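Local coordinates for protein nickel-dependent hydrogenase large subunit (Allochromatium vinosum, PDB 3MYR) that catalyses the reversible oxidation of molecular hydrogen at a nickel-iron centre, as the large subunit of a membrane-bound heterodimeric hydrogenase, and probably recycles hydrogen made by nitrogenase, at residues 121-126 with 153-158; 138-143 with 249-254; 175-180 with 545-550. One frame throughout, in Å; residues are numbered along the deposited sequence.

Interaction 1: residues 121-126 with 153-158; sequences SALSAD and KRIKTF
One methyl group of L123 carries almost the whole of this contact, an economical example of a turn docking on a helix through a single leucine methyl. CD2 of L123 lies 3.7 Å from CG2 of I155, the branch anti to the backbone N. The same methyl lies 3.7 Å from the backbone N of K156 and 4.0 Å from its CB. Beyond that carbon the lysine chain leads off, and the aliphatic root of K156 borders the leucine while its amino group makes a weak, long ion pair with E160. With CG of L123 anti to its carbonyl carbon (chi1 -56°) and chi2 near 180° (-175°), CD2 is brought to the helix, and the residue itself is presented by a type I turn from A122 to A125, closed by A125 N to A122 O at 3.2 Å. Helix 181-201 lies behind both segments: A122, beside L123, touches N184, and I155 touches V188. On helix 145-160, R154 forms salt bridges with D31 and D35 of the small subunit. The arrangement is plain helix-to-turn packing at the periphery of the large subunit's helical region, with a beta turn linking helices 119-122 and 127-137 laid against helix 145-160.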
ATOM      1  N   SER B 121      -4.228 -23.351  17.659  1.00 25.47           N
ATOM      2  CA  SER B 121      -5.504 -23.651  18.303  1.00 24.62           C
ATOM      3  C   SER B 121      -6.621 -24.048  17.285  1.00 24.29           C
ATOM      4  O   SER B 121      -7.393 -24.930  17.579  1.00 23.92           O
ATOM      5  CB  SER B 121      -5.910 -22.455  19.193  1.00 24.76           C
ATOM      6  OG  SER B 121      -7.283 -22.539  19.489  1.00 28.27           O
ATOM      7  N   ALA B 122      -6.665 -23.435  16.079  1.00 22.66           N
ATOM      8  CA  ALA B 122      -7.626 -23.856  15.006  1.00 22.99           C
ATOM      9  C   ALA B 122      -7.539 -25.371  14.709  1.00 23.97           C
ATOM     10  O   ALA B 122      -8.518 -25.991  14.388  1.00 24.17           O
ATOM     11  CB  ALA B 122      -7.370 -23.053  13.694  1.00 20.80           C
ATOM     12  N   LEU B 123      -6.371 -25.982  14.861  1.00 25.35           N
ATOM     13  CA  LEU B 123      -6.232 -27.428  14.598  1.00 27.61           C
ATOM     14  C   LEU B 123      -6.990 -28.296  15.559  1.00 29.93           C
ATOM     15  O   LEU B 123      -7.172 -29.473  15.284  1.00 32.16           O
ATOM     16  CB  LEU B 123      -4.756 -27.854  14.669  1.00 29.81           C
ATOM     17  CG  LEU B 123      -3.822 -27.058  13.712  1.00 34.68           C
ATOM     18  CD1 LEU B 123      -2.408 -27.685  13.805  1.00 36.24           C
ATOM     19  CD2 LEU B 123      -4.380 -27.107  12.281  1.00 34.02           C
ATOM     20  N   SER B 124      -7.423 -27.741  16.690  1.00 29.09           N
ATOM     21  CA  SER B 124      -8.184 -28.496  17.709  1.00 30.57           C
ATOM     22  C   SER B 124      -9.699 -28.359  17.536  1.00 29.11           C
ATOM     23  O   SER B 124     -10.444 -28.944  18.306  1.00 28.48           O
ATOM     24  CB  SER B 124      -7.940 -27.862  19.119  1.00 30.74           C
ATOM     25  OG  SER B 124      -6.704 -28.274  19.523  1.00 36.68           O
ATOM     26  N   ALA B 125     -10.140 -27.462  16.667  1.00 26.77           N
ATOM     27  CA  ALA B 125     -11.583 -27.153  16.577  1.00 25.16           C
ATOM     28  C   ALA B 125     -12.357 -28.347  16.110  1.00 25.04           C
ATOM     29  O   ALA B 125     -11.869 -29.173  15.311  1.00 24.05           O
ATOM     30  CB  ALA B 125     -11.825 -25.988  15.616  1.00 21.27           C
ATOM     31  N   ASP B 126     -13.581 -28.428  16.573  1.00 26.03           N
ATOM     32  CA  ASP B 126     -14.504 -29.365  15.995  1.00 26.45           C
ATOM     33  C   ASP B 126     -15.094 -28.682  14.734  1.00 26.82           C
ATOM     34  O   ASP B 126     -15.670 -27.600  14.847  1.00 24.95           O
ATOM     35  CB  ASP B 126     -15.591 -29.680  17.042  1.00 28.46           C
ATOM     36  CG  ASP B 126     -16.781 -30.518  16.455  1.00 32.47           C
ATOM     37  OD1 ASP B 126     -17.946 -30.262  16.784  1.00 41.32           O
ATOM     38  OD2 ASP B 126     -16.583 -31.479  15.705  1.00 45.37           O
ATOM     39  N   LYS B 153      -7.702 -29.681   7.825  1.00 25.86           N
ATOM     40  CA  LYS B 153      -6.772 -30.718   7.411  1.00 28.68           C
ATOM     41  C   LYS B 153      -5.590 -30.194   6.567  1.00 28.37           C
ATOM     42  O   LYS B 153      -4.427 -30.613   6.766  1.00 28.00           O
ATOM     43  CB  LYS B 153      -7.523 -31.830   6.703  1.00 30.44           C
ATOM     44  CG  LYS B 153      -6.607 -32.686   5.844  1.00 41.08           C
ATOM     45  CD  LYS B 153      -6.452 -34.151   6.381  1.00 56.63           C
ATOM     46  CE  LYS B 153      -7.690 -35.030   5.998  1.00 65.94           C
ATOM     47  NZ  LYS B 153      -8.550 -34.369   4.928  1.00 68.74           N
ATOM     48  N   ARG B 154      -5.839 -29.220   5.694  1.00 26.01           N
ATOM     49  CA  ARG B 154      -4.754 -28.660   4.926  1.00 27.16           C
ATOM     50  C   ARG B 154      -3.770 -27.948   5.883  1.00 26.46           C
ATOM     51  O   ARG B 154      -2.552 -27.974   5.687  1.00 26.42           O
ATOM     52  CB  ARG B 154      -5.259 -27.570   3.954  1.00 26.38           C
ATOM     53  CG  ARG B 154      -5.780 -28.051   2.686  1.00 33.49           C
ATOM     54  CD  ARG B 154      -6.013 -26.849   1.716  1.00 34.85           C
ATOM     55  NE  ARG B 154      -4.935 -26.657   0.761  1.00 32.75           N
ATOM     56  CZ  ARG B 154      -4.984 -25.729  -0.201  1.00 36.44           C
ATOM     57  NH1 ARG B 154      -6.047 -24.916  -0.286  1.00 28.32           N
ATOM     58  NH2 ARG B 154      -3.980 -25.608  -1.060  1.00 33.79           N
ATOM     59  N   ILE B 155      -4.283 -27.241   6.858  1.00 24.68           N
ATOM     60  CA  ILE B 155      -3.379 -26.516   7.754  1.00 26.41           C
ATOM     61  C   ILE B 155      -2.665 -27.514   8.648  1.00 27.44           C
ATOM     62  O   ILE B 155      -1.457 -27.364   8.960  1.00 28.57           O
ATOM     63  CB  ILE B 155      -4.146 -25.539   8.608  1.00 27.91           C
ATOM     64  CG1 ILE B 155      -4.786 -24.524   7.691  1.00 32.61           C
ATOM     65  CG2 ILE B 155      -3.227 -24.807   9.592  1.00 32.74           C
ATOM     66  CD1 ILE B 155      -6.028 -24.161   8.362  1.00 49.69           C
ATOM     67  N   LYS B 156      -3.388 -28.529   9.065  1.00 26.32           N
ATOM     68  CA  LYS B 156      -2.752 -29.580   9.851  1.00 27.84           C
ATOM     69  C   LYS B 156      -1.608 -30.302   9.069  1.00 28.20           C
ATOM     70  O   LYS B 156      -0.533 -30.439   9.607  1.00 27.76           O
ATOM     71  CB  LYS B 156      -3.784 -30.582  10.295  1.00 28.01           C
ATOM     72  CG  LYS B 156      -3.237 -31.762  11.100  1.00 35.68           C
ATOM     73  CD  LYS B 156      -4.392 -32.388  11.880  1.00 45.87           C
ATOM     74  CE  LYS B 156      -3.921 -33.371  12.990  1.00 54.31           C
ATOM     75  NZ  LYS B 156      -3.819 -34.720  12.351  1.00 55.65           N
ATOM     76  N   THR B 157      -1.806 -30.689   7.806  1.00 27.90           N
ATOM     77  CA  THR B 157      -0.719 -31.271   7.015  1.00 30.91           C
ATOM     78  C   THR B 157       0.511 -30.283   6.913  1.00 32.14           C
ATOM     79  O   THR B 157       1.692 -30.636   7.153  1.00 30.06           O
ATOM     80  CB  THR B 157      -1.275 -31.578   5.632  1.00 34.33           C
ATOM     81  OG1 THR B 157      -2.331 -32.528   5.775  1.00 32.58           O
ATOM     82  CG2 THR B 157      -0.172 -32.073   4.588  1.00 35.55           C
ATOM     83  N   PHE B 158       0.212 -29.012   6.716  1.00 29.49           N
ATOM     84  CA  PHE B 158       1.249 -28.013   6.649  1.00 29.81           C
ATOM     85  C   PHE B 158       2.067 -27.958   7.936  1.00 31.53           C
ATOM     86  O   PHE B 158       3.291 -27.859   7.920  1.00 30.19           O
ATOM     87  CB  PHE B 158       0.583 -26.667   6.435  1.00 28.33           C
ATOM     88  CG  PHE B 158       1.507 -25.575   6.251  1.00 27.40           C
ATOM     89  CD1 PHE B 158       1.794 -24.710   7.309  1.00 26.93           C
ATOM     90  CD2 PHE B 158       2.034 -25.316   4.998  1.00 26.23           C
ATOM     91  CE1 PHE B 158       2.633 -23.610   7.138  1.00 27.38           C
ATOM     92  CE2 PHE B 158       2.930 -24.202   4.821  1.00 25.59           C
ATOM     93  CZ  PHE B 158       3.193 -23.351   5.865  1.00 24.66           C
TER

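Interaction 2: residues 138-143 with 249-254; sequences SAWPKS and MRTFVD
W140 and F252 meet as a T-shaped pair, the edge of the phenylalanine directed at the face of the tryptophan's six-membered ring. Their planes stand at 86° with centroids 5.5 Å apart, and the closest atoms are W140 CH2 and F252 CD2 at 3.9 Å. The W140 side chain starts with CG anti to its backbone N (chi1 176°), which turns the ring end toward F252, whose own CG is likewise anti. This is the compact side of the contact: F252 is buried, stacked on W197 and packed against V105 of helix 86-112, while W140 also meets H190 with the ring planes nearly perpendicular. P141 CD covers one face of the indole, offset toward its rim.

The other side is looser. T251 offers only its methyl, CG2, to the edge of the indole at CZ3, 4.3 Å away; its hydroxyl is bonded to Q247 O within the helix. Outward from there the loop becomes exposed at A139 and P141. Its backbone is shaped by an ST turn, in which S138 OG accepts from W140 N at 3.0 Å and almost straight (169°), while the same hydroxyl is also hydrogen-bonded to Q255 O of helix 236-265. The whole is an aromatic cluster fastening the connection between helices 127-137 and 145-160 onto the long helix 236-265 of the large subunit's helical bundle.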
ATOM      1  N   SER B 138     -23.600 -15.195  10.494  1.00 27.17           N
ATOM      2  CA  SER B 138     -23.577 -14.674   9.144  1.00 25.04           C
ATOM      3  C   SER B 138     -24.301 -15.600   8.215  1.00 26.06           C
ATOM      4  O   SER B 138     -24.383 -16.830   8.429  1.00 26.38           O
ATOM      5  CB  SER B 138     -22.113 -14.550   8.691  1.00 25.20           C
ATOM      6  OG  SER B 138     -22.032 -14.125   7.374  1.00 25.49           O
ATOM      7  N   ALA B 139     -24.735 -15.012   7.114  1.00 26.63           N
ATOM      8  CA  ALA B 139     -25.419 -15.716   6.047  1.00 26.44           C
ATOM      9  C   ALA B 139     -24.414 -16.171   4.990  1.00 25.01           C
ATOM     10  O   ALA B 139     -24.771 -16.840   4.043  1.00 25.75           O
ATOM     11  CB  ALA B 139     -26.504 -14.754   5.426  1.00 25.80           C
ATOM     12  N   TRP B 140     -23.157 -15.826   5.147  1.00 22.91           N
ATOM     13  CA  TRP B 140     -22.138 -16.216   4.171  1.00 22.13           C
ATOM     14  C   TRP B 140     -22.267 -17.684   3.830  1.00 23.15           C
ATOM     15  O   TRP B 140     -22.424 -18.505   4.760  1.00 22.54           O
ATOM     16  CB  TRP B 140     -20.749 -15.959   4.773  1.00 18.78           C
ATOM     17  CG  TRP B 140     -19.554 -16.392   3.936  1.00 20.02           C
ATOM     18  CD1 TRP B 140     -18.606 -17.332   4.296  1.00 19.30           C
ATOM     19  CD2 TRP B 140     -19.098 -15.834   2.664  1.00 17.16           C
ATOM     20  NE1 TRP B 140     -17.615 -17.389   3.319  1.00 18.92           N
ATOM     21  CE2 TRP B 140     -17.860 -16.437   2.360  1.00 16.57           C
ATOM     22  CE3 TRP B 140     -19.570 -14.816   1.832  1.00 20.55           C
ATOM     23  CZ2 TRP B 140     -17.137 -16.147   1.183  1.00 17.03           C
ATOM     24  CZ3 TRP B 140     -18.853 -14.512   0.648  1.00 18.19           C
ATOM     25  CH2 TRP B 140     -17.674 -15.193   0.323  1.00 24.15           C
ATOM     26  N   PRO B 141     -22.240 -18.052   2.509  1.00 22.73           N
ATOM     27  CA  PRO B 141     -22.578 -19.460   2.180  1.00 22.87           C
ATOM     28  C   PRO B 141     -21.591 -20.503   2.662  1.00 22.20           C
ATOM     29  O   PRO B 141     -22.001 -21.647   2.893  1.00 25.14           O
ATOM     30  CB  PRO B 141     -22.574 -19.499   0.619  1.00 23.40           C
ATOM     31  CG  PRO B 141     -22.987 -18.032   0.228  1.00 22.15           C
ATOM     32  CD  PRO B 141     -22.203 -17.199   1.303  1.00 23.75           C
ATOM     33  N   LYS B 142     -20.302 -20.171   2.694  1.00 22.13           N
ATOM     34  CA  LYS B 142     -19.265 -21.208   2.761  1.00 23.39           C
ATOM     35  C   LYS B 142     -18.992 -21.556   4.233  1.00 25.08           C
ATOM     36  O   LYS B 142     -18.152 -20.916   4.880  1.00 26.11           O
ATOM     37  CB  LYS B 142     -17.995 -20.770   2.061  1.00 21.20           C
ATOM     38  CG  LYS B 142     -18.135 -20.542   0.566  1.00 27.98           C
ATOM     39  CD  LYS B 142     -16.766 -20.129  -0.023  1.00 28.70           C
ATOM     40  CE  LYS B 142     -16.277 -20.897  -1.200  1.00 41.51           C
ATOM     41  NZ  LYS B 142     -14.810 -21.282  -0.990  1.00 41.26           N
ATOM     42  N   SER B 143     -19.764 -22.505   4.769  1.00 24.33           N
ATOM     43  CA  SER B 143     -19.786 -22.717   6.222  1.00 22.69           C
ATOM     44  C   SER B 143     -19.995 -24.183   6.554  1.00 23.11           C
ATOM     45  O   SER B 143     -20.336 -24.533   7.712  1.00 26.02           O
ATOM     46  CB  SER B 143     -20.971 -21.943   6.812  1.00 23.17           C
ATOM     47  OG  SER B 143     -22.216 -22.508   6.346  1.00 28.91           O
ATOM     48  N   MET B 249     -18.016  -7.034  -3.730  1.00 22.14           N
ATOM     49  CA  MET B 249     -17.454  -6.225  -2.637  1.00 21.72           C
ATOM     50  C   MET B 249     -18.434  -6.072  -1.495  1.00 22.74           C
ATOM     51  O   MET B 249     -18.058  -6.323  -0.342  1.00 23.87           O
ATOM     52  CB  MET B 249     -17.036  -4.841  -3.126  1.00 19.32           C
ATOM     53  CG  MET B 249     -15.851  -4.877  -4.063  1.00 23.14           C
ATOM     54  SD  MET B 249     -15.609  -3.148  -4.560  1.00 30.48           S
ATOM     55  CE  MET B 249     -15.103  -3.335  -6.266  1.00 27.03           C
ATOM     56  N   ARG B 250     -19.691  -5.706  -1.821  1.00 22.65           N
ATOM     57  CA  ARG B 250     -20.714  -5.525  -0.813  1.00 23.70           C
ATOM     58  C   ARG B 250     -20.914  -6.816  -0.004  1.00 23.13           C
ATOM     59  O   ARG B 250     -21.018  -6.789   1.237  1.00 22.49           O
ATOM     60  CB  ARG B 250     -22.080  -5.140  -1.413  1.00 24.07           C
ATOM     61  CG  ARG B 250     -23.087  -4.679  -0.336  1.00 31.19           C
ATOM     62  CD  ARG B 250     -24.132  -3.734  -1.008  1.00 50.63           C
ATOM     63  NE  ARG B 250     -24.861  -2.857  -0.064  1.00 53.73           N
ATOM     64  CZ  ARG B 250     -25.904  -3.251   0.675  1.00 58.49           C
ATOM     65  NH1 ARG B 250     -26.514  -2.407   1.486  1.00 58.46           N
ATOM     66  NH2 ARG B 250     -26.352  -4.492   0.620  1.00 59.83           N
ATOM     67  N   THR B 251     -21.042  -7.930  -0.693  1.00 22.69           N
ATOM     68  CA  THR B 251     -21.349  -9.174  -0.028  1.00 24.35           C
ATOM     69  C   THR B 251     -20.215  -9.545   0.922  1.00 22.32           C
ATOM     70  O   THR B 251     -20.472  -9.997   2.030  1.00 22.09           O
ATOM     71  CB  THR B 251     -21.481 -10.312  -1.078  1.00 26.83           C
ATOM     72  OG1 THR B 251     -22.561  -9.955  -1.905  1.00 27.90           O
ATOM     73  CG2 THR B 251     -21.884 -11.683  -0.413  1.00 26.38           C
ATOM     74  N   PHE B 252     -18.962  -9.381   0.495  1.00 20.53           N
ATOM     75  CA  PHE B 252     -17.831  -9.864   1.353  1.00 21.12           C
ATOM     76  C   PHE B 252     -17.722  -8.995   2.603  1.00 21.41           C
ATOM     77  O   PHE B 252     -17.543  -9.511   3.732  1.00 18.68           O
ATOM     78  CB  PHE B 252     -16.513  -9.920   0.599  1.00 19.35           C
ATOM     79  CG  PHE B 252     -15.462 -10.764   1.252  1.00 22.27           C
ATOM     80  CD1 PHE B 252     -14.548 -10.195   2.169  1.00 17.71           C
ATOM     81  CD2 PHE B 252     -15.396 -12.118   1.009  1.00 18.97           C
ATOM     82  CE1 PHE B 252     -13.575 -11.036   2.826  1.00 20.09           C
ATOM     83  CE2 PHE B 252     -14.419 -12.935   1.658  1.00 18.90           C
ATOM     84  CZ  PHE B 252     -13.483 -12.356   2.511  1.00 18.29           C
ATOM     85  N   VAL B 253     -17.952  -7.689   2.435  1.00 21.05           N
ATOM     86  CA  VAL B 253     -17.919  -6.781   3.613  1.00 20.42           C
ATOM     87  C   VAL B 253     -19.054  -7.096   4.575  1.00 21.85           C
ATOM     88  O   VAL B 253     -18.821  -7.277   5.790  1.00 21.32           O
ATOM     89  CB  VAL B 253     -17.973  -5.261   3.177  1.00 22.09           C
ATOM     90  CG1 VAL B 253     -18.144  -4.299   4.385  1.00 20.84           C
ATOM     91  CG2 VAL B 253     -16.713  -4.910   2.390  1.00 18.99           C
ATOM     92  N   ASP B 254     -20.285  -7.185   4.063  1.00 22.69           N
ATOM     93  CA  ASP B 254     -21.438  -7.401   4.930  1.00 24.22           C
ATOM     94  C   ASP B 254     -21.369  -8.755   5.648  1.00 23.55           C
ATOM     95  O   ASP B 254     -21.858  -8.876   6.733  1.00 22.14           O
ATOM     96  CB  ASP B 254     -22.761  -7.437   4.153  1.00 25.22           C
ATOM     97  CG  ASP B 254     -23.224  -6.098   3.707  1.00 32.14           C
ATOM     98  OD1 ASP B 254     -24.125  -6.059   2.803  1.00 34.34           O
ATOM     99  OD2 ASP B 254     -22.653  -5.103   4.202  1.00 34.20           O
TER

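Interaction 3: residues 175-180 with 545-550; sequences PAYRLP and ILRTIH
R547 spans the gap between helix 543-551 and the loop before helix 181-201 and ends on one backbone oxygen, illustrating how a long cationic side chain can join two parts of a fold whose backbones stay well apart. Hydrogen bonding comes first. NH2 of R547 donates to A176 O at 2.8 Å with an angle of 150° at the hydrogen, and NH1 adds a weak second bond to that oxygen at 3.2 Å. The stronger donor sits far above the carbonyl plane, and the oxygen in turn lies 15° out of the guanidinium plane. An extended chain from CG to NE, with CG anti to the carbonyl carbon (chi1 -81°), gives the arginine its reach. Its NE is taken by D115 O, so the group is held from two directions and its rotation is largely fixed.

In fold terms, a helix near the C-terminal end of the chain is tied to the connection between helices 145-160 and 181-201, joining segments 365 residues apart at their closest ends. Replacing R547 by an alanine is likely to leave the carbonyls of A176 and D115 each without its guanidinium N-H donor and open a gap between helix and loop.

Van der Waals contacts against the guanidinium complete the packing. A176 CB lies over one face of the guanidinium, 3.8 Å from NH1, and CD2 of Y177 comes within 4.2 Å of NH2, the ring turned steeply to the guanidinium. The tyrosine's hydroxyl is hydrogen-bonded to L114 O. Among like charges, R178 approaches R547 without contact, and its own NH1 forms a salt bridge with D270.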
ATOM      1  N   PRO B 175      -0.784 -16.335  26.211  1.00 28.22           N
ATOM      2  CA  PRO B 175      -2.016 -16.152  26.998  1.00 27.83           C
ATOM      3  C   PRO B 175      -2.863 -14.981  26.473  1.00 28.10           C
ATOM      4  O   PRO B 175      -4.068 -14.952  26.730  1.00 27.38           O
ATOM      5  CB  PRO B 175      -1.491 -15.874  28.437  1.00 29.41           C
ATOM      6  CG  PRO B 175      -0.027 -15.411  28.219  1.00 31.12           C
ATOM      7  CD  PRO B 175       0.420 -16.311  27.076  1.00 29.01           C
ATOM      8  N   ALA B 176      -2.272 -14.089  25.664  1.00 24.42           N
ATOM      9  CA  ALA B 176      -3.049 -12.999  25.046  1.00 25.86           C
ATOM     10  C   ALA B 176      -4.078 -13.539  24.031  1.00 24.29           C
ATOM     11  O   ALA B 176      -5.048 -12.858  23.644  1.00 25.08           O
ATOM     12  CB  ALA B 176      -2.096 -11.958  24.376  1.00 25.10           C
ATOM     13  N   TYR B 177      -3.853 -14.763  23.554  1.00 24.34           N
ATOM     14  CA  TYR B 177      -4.848 -15.369  22.607  1.00 24.35           C
ATOM     15  C   TYR B 177      -6.039 -15.939  23.358  1.00 23.83           C
ATOM     16  O   TYR B 177      -5.853 -16.739  24.262  1.00 26.34           O
ATOM     17  CB  TYR B 177      -4.212 -16.471  21.747  1.00 22.16           C
ATOM     18  CG  TYR B 177      -3.265 -15.992  20.669  1.00 22.07           C
ATOM     19  CD1 TYR B 177      -1.925 -16.378  20.689  1.00 23.13           C
ATOM     20  CD2 TYR B 177      -3.750 -15.256  19.552  1.00 24.72           C
ATOM     21  CE1 TYR B 177      -1.052 -16.010  19.641  1.00 20.39           C
ATOM     22  CE2 TYR B 177      -2.931 -14.904  18.493  1.00 21.89           C
ATOM     23  CZ  TYR B 177      -1.567 -15.291  18.544  1.00 22.03           C
ATOM     24  OH  TYR B 177      -0.751 -14.879  17.522  1.00 23.11           O
ATOM     25  N   ARG B 178      -7.252 -15.496  23.035  1.00 23.21           N
ATOM     26  CA  ARG B 178      -8.386 -15.854  23.876  1.00 24.29           C
ATOM     27  C   ARG B 178      -9.523 -16.586  23.137  1.00 23.48           C
ATOM     28  O   ARG B 178     -10.432 -17.115  23.790  1.00 23.96           O
ATOM     29  CB  ARG B 178      -8.950 -14.608  24.593  1.00 25.59           C
ATOM     30  CG  ARG B 178      -7.931 -13.679  25.397  1.00 26.48           C
ATOM     31  CD  ARG B 178      -8.842 -12.654  26.071  1.00 33.45           C
ATOM     32  NE  ARG B 178      -8.530 -11.216  26.234  1.00 37.43           N
ATOM     33  CZ  ARG B 178      -7.492 -10.815  26.883  1.00 36.72           C
ATOM     34  NH1 ARG B 178      -7.244  -9.531  27.075  1.00 27.38           N
ATOM     35  NH2 ARG B 178      -6.622 -11.757  27.247  1.00 54.20           N
ATOM     36  N   LEU B 179      -9.538 -16.538  21.798  1.00 21.08           N
ATOM     37  CA  LEU B 179     -10.615 -17.206  21.016  1.00 23.35           C
ATOM     38  C   LEU B 179     -10.670 -18.717  21.239  1.00 22.45           C
ATOM     39  O   LEU B 179      -9.637 -19.381  21.286  1.00 23.84           O
ATOM     40  CB  LEU B 179     -10.491 -16.915  19.491  1.00 20.56           C
ATOM     41  CG  LEU B 179     -10.414 -15.468  19.036  1.00 21.74           C
ATOM     42  CD1 LEU B 179     -10.262 -15.423  17.445  1.00 20.67           C
ATOM     43  CD2 LEU B 179     -11.644 -14.689  19.496  1.00 23.78           C
ATOM     44  N   PRO B 180     -11.865 -19.280  21.250  1.00 23.69           N
ATOM     45  CA  PRO B 180     -11.994 -20.752  21.226  1.00 24.62           C
ATOM     46  C   PRO B 180     -11.482 -21.328  19.871  1.00 25.99           C
ATOM     47  O   PRO B 180     -11.446 -20.616  18.860  1.00 23.42           O
ATOM     48  CB  PRO B 180     -13.528 -20.992  21.349  1.00 24.39           C
ATOM     49  CG  PRO B 180     -14.139 -19.743  20.692  1.00 23.68           C
ATOM     50  CD  PRO B 180     -13.152 -18.583  21.047  1.00 23.73           C
ATOM     51  N   ILE B 545       2.419  -5.287  21.680  1.00 24.56           N
ATOM     52  CA  ILE B 545       2.893  -4.178  20.863  1.00 23.21           C
ATOM     53  C   ILE B 545       2.287  -4.295  19.448  1.00 23.84           C
ATOM     54  O   ILE B 545       1.735  -3.319  18.909  1.00 24.18           O
ATOM     55  CB  ILE B 545       4.433  -4.157  20.840  1.00 23.24           C
ATOM     56  CG1 ILE B 545       4.942  -3.557  22.153  1.00 24.97           C
ATOM     57  CG2 ILE B 545       4.954  -3.319  19.622  1.00 21.18           C
ATOM     58  CD1 ILE B 545       6.542  -3.598  22.291  1.00 25.97           C
ATOM     59  N   LEU B 546       2.346  -5.504  18.886  1.00 23.26           N
ATOM     60  CA  LEU B 546       1.902  -5.734  17.538  1.00 23.40           C
ATOM     61  C   LEU B 546       0.414  -5.418  17.430  1.00 23.58           C
ATOM     62  O   LEU B 546      -0.007  -4.844  16.463  1.00 22.38           O
ATOM     63  CB  LEU B 546       2.175  -7.192  17.119  1.00 23.15           C
ATOM     64  CG  LEU B 546       3.662  -7.624  17.094  1.00 27.59           C
ATOM     65  CD1 LEU B 546       3.762  -9.076  16.595  1.00 29.42           C
ATOM     66  CD2 LEU B 546       4.500  -6.730  16.233  1.00 25.76           C
ATOM     67  N   ARG B 547      -0.391  -5.854  18.394  1.00 22.83           N
ATOM     68  CA  ARG B 547      -1.835  -5.616  18.258  1.00 23.92           C
ATOM     69  C   ARG B 547      -2.135  -4.142  18.052  1.00 22.91           C
ATOM     70  O   ARG B 547      -2.933  -3.807  17.210  1.00 23.48           O
ATOM     71  CB  ARG B 547      -2.580  -6.097  19.528  1.00 22.45           C
ATOM     72  CG  ARG B 547      -2.805  -7.539  19.526  1.00 28.28           C
ATOM     73  CD  ARG B 547      -3.378  -8.047  20.861  1.00 32.52           C
ATOM     74  NE  ARG B 547      -3.568  -9.468  20.745  1.00 29.75           N
ATOM     75  CZ  ARG B 547      -4.223 -10.243  21.596  1.00 30.14           C
ATOM     76  NH1 ARG B 547      -4.703  -9.767  22.738  1.00 32.43           N
ATOM     77  NH2 ARG B 547      -4.340 -11.524  21.311  1.00 26.62           N
ATOM     78  N   THR B 548      -1.488  -3.273  18.833  1.00 21.41           N
ATOM     79  CA  THR B 548      -1.738  -1.842  18.796  1.00 22.30           C
ATOM     80  C   THR B 548      -1.065  -1.191  17.595  1.00 22.78           C
ATOM     81  O   THR B 548      -1.730  -0.447  16.816  1.00 21.96           O
ATOM     82  CB  THR B 548      -1.329  -1.175  20.111  1.00 21.62           C
ATOM     83  OG1 THR B 548      -2.275  -1.534  21.122  1.00 24.10           O
ATOM     84  CG2 THR B 548      -1.324   0.391  20.022  1.00 22.08           C
ATOM     85  N   ILE B 549       0.181  -1.570  17.339  1.00 21.08           N
ATOM     86  CA  ILE B 549       0.861  -0.978  16.156  1.00 21.33           C
ATOM     87  C   ILE B 549       0.063  -1.373  14.872  1.00 21.43           C
ATOM     88  O   ILE B 549      -0.233  -0.531  14.054  1.00 19.84           O
ATOM     89  CB  ILE B 549       2.380  -1.361  16.098  1.00 20.54           C
ATOM     90  CG1 ILE B 549       3.210  -0.651  17.204  1.00 22.41           C
ATOM     91  CG2 ILE B 549       3.013  -1.070  14.731  1.00 19.21           C
ATOM     92  CD1 ILE B 549       3.059   0.844  17.303  1.00 18.24           C
ATOM     93  N   HIS B 550      -0.328  -2.641  14.742  1.00 21.11           N
ATOM     94  CA  HIS B 550      -1.027  -3.095  13.524  1.00 19.56           C
ATOM     95  C   HIS B 550      -2.390  -2.409  13.417  1.00 20.44           C
ATOM     96  O   HIS B 550      -2.888  -2.173  12.317  1.00 18.73           O
ATOM     97  CB  HIS B 550      -1.231  -4.607  13.530  1.00 17.27           C
ATOM     98  CG  HIS B 550       0.022  -5.389  13.291  1.00 20.19           C
ATOM     99  ND1 HIS B 550       0.273  -6.602  13.906  1.00 20.92           N
ATOM    100  CD2 HIS B 550       1.067  -5.169  12.453  1.00 22.63           C
ATOM    101  CE1 HIS B 550       1.420  -7.087  13.456  1.00 23.76           C
ATOM    102  NE2 HIS B 550       1.923  -6.237  12.579  1.00 21.93           N
TER

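Overall arrangement
The three contacts show how successive connections of one helical region are secured by different means: an apolar methyl contact, an aromatic pair and an arginine. Interactions 1 and 3 lie nearest each other, with centres 20 Å apart and nearest atoms about 4 Å, yet they do not touch; helix 181-201 follows the loop of interaction 3, backs interaction 1 and also packs on interaction 2. Along the chain interaction 1 closes before interaction 3 opens, whereas interaction 2 crosses both. Its centre is 23 Å from that of interaction 1 and 25 Å from that of interaction 3. All three lie away from the nickel-iron centre and the magnesium site, and so belong to the surrounding scaffold.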